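Local coordinates for protein PT26-6P (Thermococcus sp., PDB 2WB7) that is of unknown function but is encoded by a mobile extrachromosomal element of a euryarchaeon and combines two immunoglobulin-like domains with a helical one, at residues Phe82-Asp96 and His162-Trp176. Residues are numbered along the deposited sequence; the frame is centred on the assembly and turned at random.
Sequences FNKVHITEVTAYVID and HFEIRVIVKGYQEAW
H86 lies flat against the ring of Y172 in an offset stack, centroids 4.4 Å apart and planes at 17°, with the Y172 hydroxyl over the centre of the imidazole and H86 CB over the phenol face. In the plane of the same imidazole, H86 NE2 donates to E174 OE1 at 2.7 Å, meeting the anti side of the carboxylate. The other oxygen, E174 OE2, takes the indole N-H of W176 (NE1 to OE2 2.9 Å) from above the carboxylate plane, and F82 CB rests on the five-membered ring of that indole, 3.6 Å from its centroid. Replacing H86 by alanine is likely to take the stacking partner from Y172 and leave the E174 carboxylate, within this pair of strands, with only the W176 N-H as donor.

Beyond this cluster, Q173 NE2 reaches N83 O through an extended chain (3.1 Å), and an antiparallel ladder runs on to I95 and E164. A classic beta bulge interrupts it, T88 and E89 together facing K170. Farther along, R166 CG and CD lie against the Y93 ring and hydroxyl, CG 3.3 Å from Y93 CE2; chi1 of 54° places Y93 CG between its own N and carbonyl carbon, which brings the ring across to R166. I95 CD1 covers one guanidinium face, while E213 holds R166 by a salt bridge.

On the opposite face V90 CG1 meets V167 CG1 at 3.7 Å, and V85, A92 and I165 pack on strand 66-75, consistent with the interior of an immunoglobulin-like domain, where this sheet meets a second one; I87, beside the bulge, also reaches that strand. Within their own sheet, strand 104-108 flanks strand 85-96 and strand 198-213 flanks strand 163-178.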
loop_
_atom_site.group_PDB
_atom_site.type_symbol
_atom_site.label_atom_id
_atom_site.label_comp_id
_atom_site.label_asym_id
_atom_site.label_seq_id
_atom_site.Cartn_x
_atom_site.Cartn_y
_atom_site.Cartn_z
ATOM N N PHE A 82 14.307 35.799 -38.077
ATOM C CA PHE A 82 15.294 34.786 -38.441
ATOM C C PHE A 82 16.217 34.515 -37.277
ATOM O O PHE A 82 17.077 33.633 -37.343
ATOM C CB PHE A 82 16.126 35.262 -39.637
ATOM C CG PHE A 82 15.331 36.035 -40.648
ATOM C CD1 PHE A 82 14.890 37.323 -40.365
ATOM C CD2 PHE A 82 15.012 35.472 -41.875
ATOM C CE1 PHE A 82 14.145 38.030 -41.290
ATOM C CE2 PHE A 82 14.270 36.174 -42.803
ATOM C CZ PHE A 82 13.832 37.455 -42.510
ATOM N N ASN A 83 16.045 35.298 -36.216
ATOM C CA ASN A 83 16.872 35.159 -35.027
ATOM C C ASN A 83 16.555 33.894 -34.241
ATOM O O ASN A 83 16.313 33.931 -33.036
ATOM C CB ASN A 83 16.748 36.402 -34.152
ATOM C CG ASN A 83 17.589 37.540 -34.664
ATOM O OD1 ASN A 83 17.566 38.633 -34.117
ATOM N ND2 ASN A 83 18.339 37.288 -35.732
ATOM N N LYS A 84 16.581 32.773 -34.948
ATOM C CA LYS A 84 16.172 31.494 -34.393
ATOM C C LYS A 84 17.032 31.010 -33.226
ATOM O O LYS A 84 18.260 31.143 -33.229
ATOM C CB LYS A 84 16.134 30.438 -35.494
ATOM C CG LYS A 84 15.003 30.661 -36.478
ATOM C CD LYS A 84 15.134 29.729 -37.667
ATOM C CE LYS A 84 13.937 29.845 -38.600
ATOM N NZ LYS A 84 14.028 28.876 -39.739
ATOM N N VAL A 85 16.353 30.446 -32.229
ATOM C CA VAL A 85 16.995 29.823 -31.088
ATOM C C VAL A 85 17.212 28.341 -31.379
ATOM O O VAL A 85 16.273 27.635 -31.716
ATOM C CB VAL A 85 16.122 29.969 -29.840
ATOM C CG1 VAL A 85 16.680 29.133 -28.724
ATOM C CG2 VAL A 85 16.040 31.427 -29.430
ATOM N N HIS A 86 18.458 27.885 -31.284
ATOM C CA HIS A 86 18.790 26.466 -31.468
ATOM C C HIS A 86 19.026 25.816 -30.115
ATOM O O HIS A 86 19.744 26.374 -29.278
ATOM C CB HIS A 86 20.067 26.311 -32.293
ATOM C CG HIS A 86 19.925 26.714 -33.724
ATOM N ND1 HIS A 86 19.966 25.803 -34.757
ATOM C CD2 HIS A 86 19.761 27.929 -34.298
ATOM C CE1 HIS A 86 19.819 26.438 -35.905
ATOM N NE2 HIS A 86 19.697 27.728 -35.655
ATOM N N ILE A 87 18.447 24.639 -29.888
ATOM C CA ILE A 87 18.714 23.927 -28.638
ATOM C C ILE A 87 19.620 22.740 -28.924
ATOM O O ILE A 87 19.263 21.848 -29.696
ATOM C CB ILE A 87 17.422 23.491 -27.943
ATOM C CG1 ILE A 87 16.437 24.649 -27.913
ATOM C CG2 ILE A 87 17.710 23.066 -26.529
ATOM C CD1 ILE A 87 15.128 24.280 -27.278
ATOM N N THR A 88 20.806 22.740 -28.327
ATOM C CA THR A 88 21.805 21.732 -28.677
ATOM C C THR A 88 21.801 20.553 -27.728
ATOM O O THR A 88 22.197 19.434 -28.097
ATOM C CB THR A 88 23.214 22.309 -28.677
ATOM O OG1 THR A 88 23.186 23.608 -29.272
ATOM C CG2 THR A 88 24.146 21.401 -29.481
ATOM N N GLU A 89 21.358 20.809 -26.504
ATOM C CA GLU A 89 21.374 19.779 -25.495
ATOM C C GLU A 89 20.591 20.201 -24.277
ATOM O O GLU A 89 20.892 21.216 -23.660
ATOM C CB GLU A 89 22.815 19.479 -25.088
ATOM C CG GLU A 89 22.929 18.517 -23.931
ATOM C CD GLU A 89 24.222 18.693 -23.160
ATOM O OE1 GLU A 89 24.305 19.655 -22.363
ATOM O OE2 GLU A 89 25.147 17.865 -23.344
ATOM N N VAL A 90 19.573 19.418 -23.935
ATOM C CA VAL A 90 18.897 19.586 -22.660
ATOM C C VAL A 90 19.230 18.403 -21.761
ATOM O O VAL A 90 19.292 17.247 -22.201
ATOM C CB VAL A 90 17.376 19.726 -22.811
ATOM C CG1 VAL A 90 16.720 19.919 -21.440
ATOM C CG2 VAL A 90 17.042 20.883 -23.742
ATOM N N THR A 91 19.466 18.715 -20.497
ATOM C CA THR A 91 19.878 17.734 -19.524
ATOM C C THR A 91 19.070 17.920 -18.253
ATOM O O THR A 91 19.025 19.015 -17.696
ATOM C CB THR A 91 21.376 17.895 -19.208
ATOM O OG1 THR A 91 22.145 17.334 -20.274
ATOM C CG2 THR A 91 21.743 17.211 -17.904
ATOM N N ALA A 92 18.419 16.852 -17.800
ATOM C CA ALA A 92 17.733 16.886 -16.512
ATOM C C ALA A 92 18.141 15.725 -15.594
ATOM O O ALA A 92 18.507 14.631 -16.047
ATOM C CB ALA A 92 16.223 16.933 -16.703
ATOM N N TYR A 93 18.080 15.983 -14.296
ATOM C CA TYR A 93 18.430 14.984 -13.306
ATOM C C TYR A 93 17.920 15.373 -11.925
ATOM O O TYR A 93 17.479 16.511 -11.698
ATOM C CB TYR A 93 19.943 14.764 -13.266
ATOM C CG TYR A 93 20.740 16.027 -13.051
ATOM C CD1 TYR A 93 21.389 16.653 -14.112
ATOM C CD2 TYR A 93 20.842 16.597 -11.790
ATOM C CE1 TYR A 93 22.115 17.813 -13.916
ATOM C CE2 TYR A 93 21.563 17.748 -11.585
ATOM C CZ TYR A 93 22.200 18.352 -12.643
ATOM O OH TYR A 93 22.921 19.505 -12.423
ATOM N N VAL A 94 17.970 14.401 -11.017
ATOM C CA VAL A 94 17.564 14.593 -9.636
ATOM C C VAL A 94 18.817 14.854 -8.830
ATOM O O VAL A 94 19.856 14.242 -9.075
ATOM C CB VAL A 94 16.847 13.346 -9.085
ATOM C CG1 VAL A 94 16.854 13.344 -7.566
ATOM C CG2 VAL A 94 15.426 13.266 -9.622
ATOM N N ILE A 95 18.739 15.779 -7.888
ATOM C CA ILE A 95 19.900 16.079 -7.073
ATOM C C ILE A 95 19.544 16.027 -5.594
ATOM O O ILE A 95 18.529 16.582 -5.170
ATOM C CB ILE A 95 20.530 17.451 -7.461
ATOM C CG1 ILE A 95 21.707 17.784 -6.545
ATOM C CG2 ILE A 95 19.491 18.562 -7.424
ATOM C CD1 ILE A 95 22.403 19.072 -6.894
ATOM N N ASP A 96 20.362 15.337 -4.810
ATOM C CA ASP A 96 20.103 15.255 -3.373
ATOM C C ASP A 96 20.828 16.369 -2.635
ATOM O O ASP A 96 21.566 17.148 -3.235
ATOM C CB ASP A 96 20.503 13.891 -2.799
ATOM C CG ASP A 96 21.999 13.646 -2.861
ATOM O OD1 ASP A 96 22.389 12.460 -2.807
ATOM O OD2 ASP A 96 22.779 14.624 -2.979
ATOM N N HIS A 162 14.922 13.776 0.818
ATOM C CA HIS A 162 14.767 15.113 0.224
ATOM C C HIS A 162 15.579 15.223 -1.066
ATOM O O HIS A 162 16.713 14.762 -1.117
ATOM C CB HIS A 162 15.243 16.196 1.201
ATOM C CG HIS A 162 14.216 16.597 2.213
ATOM N ND1 HIS A 162 14.506 17.406 3.290
ATOM C CD2 HIS A 162 12.901 16.291 2.314
ATOM C CE1 HIS A 162 13.408 17.597 4.002
ATOM N NE2 HIS A 162 12.417 16.936 3.428
ATOM N N PHE A 163 15.010 15.841 -2.096
ATOM C CA PHE A 163 15.685 15.968 -3.391
ATOM C C PHE A 163 15.100 17.142 -4.186
ATOM O O PHE A 163 14.062 17.694 -3.811
ATOM C CB PHE A 163 15.500 14.689 -4.213
ATOM C CG PHE A 163 14.105 14.527 -4.747
ATOM C CD1 PHE A 163 13.796 14.888 -6.056
ATOM C CD2 PHE A 163 13.088 14.045 -3.930
ATOM C CE1 PHE A 163 12.500 14.760 -6.543
ATOM C CE2 PHE A 163 11.796 13.920 -4.411
ATOM C CZ PHE A 163 11.503 14.275 -5.721
ATOM N N GLU A 164 15.772 17.506 -5.281
ATOM C CA GLU A 164 15.264 18.499 -6.216
ATOM C C GLU A 164 15.600 18.087 -7.638
ATOM O O GLU A 164 16.542 17.333 -7.867
ATOM C CB GLU A 164 15.862 19.883 -5.933
ATOM C CG GLU A 164 15.540 20.459 -4.557
ATOM C CD GLU A 164 14.128 20.991 -4.459
ATOM O OE1 GLU A 164 13.497 21.167 -5.519
ATOM O OE2 GLU A 164 13.646 21.235 -3.330
ATOM N N ILE A 165 14.822 18.582 -8.590
ATOM C CA ILE A 165 15.131 18.389 -9.996
ATOM C C ILE A 165 15.752 19.648 -10.602
ATOM O O ILE A 165 15.320 20.770 -10.336
ATOM C CB ILE A 165 13.881 18.010 -10.805
ATOM C CG1 ILE A 165 13.217 16.777 -10.202
ATOM C CG2 ILE A 165 14.245 17.744 -12.261
ATOM C CD1 ILE A 165 11.941 16.386 -10.908
ATOM N N ARG A 166 16.776 19.470 -11.417
ATOM C CA ARG A 166 17.282 20.607 -12.155
ATOM C C ARG A 166 17.503 20.310 -13.642
ATOM O O ARG A 166 17.799 19.170 -14.045
ATOM C CB ARG A 166 18.515 21.222 -11.473
ATOM C CG ARG A 166 19.847 20.528 -11.727
ATOM C CD ARG A 166 21.008 21.491 -11.385
ATOM N NE ARG A 166 20.927 22.076 -10.035
ATOM C CZ ARG A 166 21.910 22.026 -9.130
ATOM N NH1 ARG A 166 23.056 21.418 -9.416
ATOM N NH2 ARG A 166 21.755 22.586 -7.936
ATOM N N VAL A 167 17.317 21.353 -14.448
ATOM C CA VAL A 167 17.378 21.253 -15.897
ATOM C C VAL A 167 18.413 22.218 -16.466
ATOM O O VAL A 167 18.574 23.344 -15.982
ATOM C CB VAL A 167 16.013 21.576 -16.524
ATOM C CG1 VAL A 167 16.027 21.279 -18.024
ATOM C CG2 VAL A 167 14.909 20.790 -15.824
ATOM N N ILE A 168 19.118 21.780 -17.499
ATOM C CA ILE A 168 20.114 22.626 -18.130
ATOM C C ILE A 168 19.909 22.641 -19.632
ATOM O O ILE A 168 19.943 21.600 -20.285
ATOM C CB ILE A 168 21.535 22.177 -17.778
ATOM C CG1 ILE A 168 21.740 22.304 -16.267
ATOM C CG2 ILE A 168 22.564 23.002 -18.547
ATOM C CD1 ILE A 168 23.172 22.045 -15.792
ATOM N N VAL A 169 19.666 23.836 -20.164
ATOM C CA VAL A 169 19.468 24.003 -21.593
ATOM C C VAL A 169 20.657 24.738 -22.199
ATOM O O VAL A 169 21.111 25.766 -21.677
ATOM C CB VAL A 169 18.158 24.763 -21.922
ATOM C CG1 VAL A 169 17.825 24.647 -23.420
ATOM C CG2 VAL A 169 17.015 24.257 -21.050
ATOM N N LYS A 170 21.141 24.206 -23.311
ATOM C CA LYS A 170 22.275 24.781 -23.994
ATOM C C LYS A 170 21.991 24.896 -25.481
ATOM O O LYS A 170 21.240 24.095 -26.054
ATOM C CB LYS A 170 23.514 23.922 -23.760
ATOM C CG LYS A 170 23.959 23.890 -22.315
ATOM C CD LYS A 170 25.256 23.112 -22.158
ATOM C CE LYS A 170 25.674 23.062 -20.696
ATOM N NZ LYS A 170 26.920 22.258 -20.499
ATOM N N GLY A 171 22.601 25.901 -26.100
ATOM C CA GLY A 171 22.461 26.140 -27.525
ATOM C C GLY A 171 22.810 27.577 -27.835
ATOM O O GLY A 171 23.420 28.265 -27.004
ATOM N N TYR A 172 22.411 28.048 -29.014
ATOM C CA TYR A 172 22.755 29.401 -29.435
ATOM C C TYR A 172 21.652 30.107 -30.207
ATOM O O TYR A 172 20.882 29.471 -30.934
ATOM C CB TYR A 172 23.994 29.357 -30.310
ATOM C CG TYR A 172 23.775 28.611 -31.606
ATOM C CD1 TYR A 172 23.217 29.244 -32.709
ATOM C CD2 TYR A 172 24.129 27.277 -31.725
ATOM C CE1 TYR A 172 23.026 28.570 -33.894
ATOM C CE2 TYR A 172 23.942 26.595 -32.907
ATOM C CZ TYR A 172 23.394 27.244 -33.990
ATOM O OH TYR A 172 23.199 26.564 -35.174
ATOM N N GLN A 173 21.594 31.430 -30.065
ATOM C CA GLN A 173 20.670 32.230 -30.856
ATOM C C GLN A 173 21.355 32.863 -32.060
ATOM O O GLN A 173 22.481 33.368 -31.957
ATOM C CB GLN A 173 20.008 33.317 -30.020
ATOM C CG GLN A 173 18.841 33.953 -30.738
ATOM C CD GLN A 173 18.044 34.863 -29.843
ATOM O OE1 GLN A 173 18.453 35.153 -28.717
ATOM N NE2 GLN A 173 16.897 35.335 -30.339
ATOM N N GLU A 174 20.666 32.838 -33.199
ATOM C CA GLU A 174 21.150 33.501 -34.394
ATOM C C GLU A 174 20.894 35.003 -34.308
ATOM O O GLU A 174 19.832 35.439 -33.847
ATOM C CB GLU A 174 20.463 32.938 -35.626
ATOM C CG GLU A 174 20.797 31.484 -35.927
ATOM C CD GLU A 174 20.126 30.990 -37.208
ATOM O OE1 GLU A 174 19.426 29.953 -37.163
ATOM O OE2 GLU A 174 20.286 31.644 -38.261
ATOM N N ALA A 175 21.882 35.786 -34.744
ATOM C CA ALA A 175 21.746 37.235 -34.861
ATOM C C ALA A 175 21.796 37.606 -36.342
ATOM O O ALA A 175 22.728 37.224 -37.041
ATOM C CB ALA A 175 22.867 37.929 -34.095
ATOM N N TRP A 176 20.792 38.335 -36.818
ATOM C CA TRP A 176 20.734 38.753 -38.219
ATOM C C TRP A 176 20.661 40.278 -38.326
ATOM O O TRP A 176 19.956 40.915 -37.546
ATOM C CB TRP A 176 19.525 38.117 -38.921
ATOM C CG TRP A 176 19.657 36.631 -39.169
ATOM C CD1 TRP A 176 19.754 35.652 -38.223
ATOM C CD2 TRP A 176 19.700 35.959 -40.446
ATOM N NE1 TRP A 176 19.853 34.414 -38.826
ATOM C CE2 TRP A 176 19.822 34.574 -40.187
ATOM C CE3 TRP A 176 19.651 36.393 -41.778
ATOM C CZ2 TRP A 176 19.902 33.622 -41.212
ATOM C CZ3 TRP A 176 19.729 35.442 -42.796
ATOM C CH2 TRP A 176 19.853 34.074 -42.504
#